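Local atomic coordinates of C381 turret protein (Sulfolobus turreted icosahedral virus, PDB entry 4IND), a protein that helps build the turrets of the viral capsid, probably as a pentamer, each chain being a row of three jelly-roll domains. Residues Gln285-Val290 and Asn350-Val355. Sequence-based numbering, arbitrary orientation.
Sequences QSILNV and NSIQLV
Ile352 O takes two backbone bonds at once, from Ile287 N at 2.9 Å and more loosely from Leu288 N at 3.3 Å, both from the same face of its carbonyl plane. This is a classic beta bulge between antiparallel edge strand 283-289 and strand 351-358 of the third jelly-roll domain. The extra residue, Ile287, has a helix-like psi of -47° and shifts the register by one. Ser286 pairs with Gln353 and Leu288 with Ile352, while the side chain of Ile287 leans in over the neighbouring strand. Its CB lies 4.1 Å from Ile352 CG2, and its tip reaches on towards Leu354. Branched and apolar, Ile287 also packs on Leu369 and Leu371 of the opposing sheet, as Ile352 does on Leu297 and Leu299. Polar residues suit the other face, where exposed Ser286 and Asn289 can meet water: Ser351 OG hydrogen-bonds Tyr327 OH and a water that also reaches Ser286 OG, and Gln353 NE2 bonds Gln317 OE1. Past the bulge, regular pairing resumes with Ile352 N donating to Leu288 O at 2.8 Å, then Asn289 beside Ser351; just beyond, Val290 N bonds Asn350 O. At the other end, Gln285 folds back at chi2 (73°), and its NE2 donates to Ser286 O at 2.9 Å, with that oxygen lying in the plane of the Gln285 amide.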
loop_
_atom_site.group_PDB
_atom_site.type_symbol
_atom_site.label_atom_id
_atom_site.label_comp_id
_atom_site.label_asym_id
_atom_site.label_seq_id
_atom_site.Cartn_x
_atom_site.Cartn_y
_atom_site.Cartn_z
ATOM N N GLN A 285 14.911 14.423 37.886
ATOM C CA GLN A 285 14.685 13.011 38.152
ATOM C C GLN A 285 14.375 12.247 36.875
ATOM O O GLN A 285 13.394 12.544 36.193
ATOM C CB GLN A 285 13.523 12.858 39.128
ATOM C CG GLN A 285 13.057 11.429 39.323
ATOM C CD GLN A 285 14.032 10.613 40.127
ATOM O OE1 GLN A 285 14.342 10.951 41.269
ATOM N NE2 GLN A 285 14.529 9.534 39.537
ATOM N N SER A 286 15.209 11.268 36.543
ATOM C CA SER A 286 14.931 10.429 35.383
ATOM C C SER A 286 13.731 9.560 35.695
ATOM O O SER A 286 13.633 9.000 36.786
ATOM C CB SER A 286 16.137 9.555 35.032
ATOM O OG SER A 286 15.808 8.656 33.984
ATOM N N ILE A 287 12.811 9.457 34.744
ATOM C CA ILE A 287 11.648 8.602 34.922
ATOM C C ILE A 287 11.850 7.338 34.115
ATOM O O ILE A 287 11.634 6.222 34.605
ATOM C CB ILE A 287 10.358 9.287 34.433
ATOM C CG1 ILE A 287 10.176 10.628 35.138
ATOM C CG2 ILE A 287 9.157 8.386 34.658
ATOM C CD1 ILE A 287 10.242 10.524 36.630
ATOM N N LEU A 288 12.269 7.508 32.867
ATOM C CA LEU A 288 12.478 6.372 31.996
ATOM C C LEU A 288 13.432 6.742 30.869
ATOM O O LEU A 288 13.358 7.833 30.312
ATOM C CB LEU A 288 11.139 5.892 31.438
ATOM C CG LEU A 288 11.103 4.502 30.803
ATOM C CD1 LEU A 288 12.123 3.580 31.469
ATOM C CD2 LEU A 288 9.696 3.934 30.917
ATOM N N ASN A 289 14.336 5.822 30.550
ATOM C CA ASN A 289 15.296 6.015 29.465
ATOM C C ASN A 289 15.496 4.696 28.738
ATOM O O ASN A 289 16.107 3.774 29.284
ATOM C CB ASN A 289 16.632 6.539 29.998
ATOM C CG ASN A 289 17.635 6.809 28.888
ATOM O OD1 ASN A 289 17.464 6.349 27.751
ATOM N ND2 ASN A 289 18.683 7.557 29.207
ATOM N N VAL A 290 14.960 4.585 27.524
ATOM C CA VAL A 290 15.088 3.319 26.781
ATOM C C VAL A 290 15.993 3.464 25.575
ATOM O O VAL A 290 15.998 2.615 24.675
ATOM C CB VAL A 290 13.719 2.717 26.392
ATOM C CG1 VAL A 290 12.873 2.475 27.653
ATOM C CG2 VAL A 290 12.971 3.652 25.427
ATOM N N ASN A 350 12.360 8.743 23.665
ATOM C CA ASN A 350 12.884 7.524 24.284
ATOM C C ASN A 350 13.466 7.800 25.657
ATOM O O ASN A 350 14.070 6.926 26.281
ATOM C CB ASN A 350 13.912 6.823 23.376
ATOM C CG ASN A 350 15.038 7.733 22.939
ATOM O OD1 ASN A 350 15.304 8.751 23.569
ATOM N ND2 ASN A 350 15.705 7.370 21.833
ATOM N N SER A 351 13.297 9.030 26.127
ATOM C CA SER A 351 13.743 9.385 27.473
ATOM C C SER A 351 12.856 10.465 28.076
ATOM O O SER A 351 12.517 11.445 27.406
ATOM C CB SER A 351 15.200 9.825 27.458
ATOM O OG SER A 351 15.663 10.039 28.773
ATOM N N ILE A 352 12.473 10.260 29.339
ATOM C CA ILE A 352 11.576 11.152 30.076
ATOM C C ILE A 352 12.207 11.524 31.410
ATOM O O ILE A 352 12.724 10.656 32.107
ATOM C CB ILE A 352 10.264 10.453 30.429
ATOM C CG1 ILE A 352 9.656 9.803 29.202
ATOM C CG2 ILE A 352 9.282 11.434 31.063
ATOM C CD1 ILE A 352 9.290 10.784 28.143
ATOM N N GLN A 353 12.148 12.801 31.777
ATOM C CA GLN A 353 12.598 13.227 33.101
ATOM C C GLN A 353 11.648 14.279 33.684
ATOM O O GLN A 353 10.913 14.954 32.957
ATOM C CB GLN A 353 14.034 13.766 33.052
ATOM C CG GLN A 353 14.178 15.058 32.252
ATOM C CD GLN A 353 15.621 15.508 32.108
ATOM O OE1 GLN A 353 16.555 14.706 32.233
ATOM N NE2 GLN A 353 15.812 16.806 31.852
ATOM N N LEU A 354 11.644 14.382 35.006
ATOM C CA LEU A 354 10.886 15.417 35.701
ATOM C C LEU A 354 11.859 16.400 36.325
ATOM O O LEU A 354 12.779 16.011 37.062
ATOM C CB LEU A 354 10.020 14.812 36.798
ATOM C CG LEU A 354 9.098 15.792 37.522
ATOM C CD1 LEU A 354 7.974 16.245 36.604
ATOM C CD2 LEU A 354 8.528 15.151 38.771
ATOM N N VAL A 355 11.677 17.674 36.014
ATOM C CA VAL A 355 12.512 18.707 36.594
ATOM C C VAL A 355 11.627 19.497 37.541
ATOM O O VAL A 355 10.587 20.005 37.145
ATOM C CB VAL A 355 13.116 19.626 35.519
ATOM C CG1 VAL A 355 13.990 20.694 36.164
ATOM C CG2 VAL A 355 13.931 18.811 34.519
HETATM O O HOH W 1 15.937 9.747 31.716
#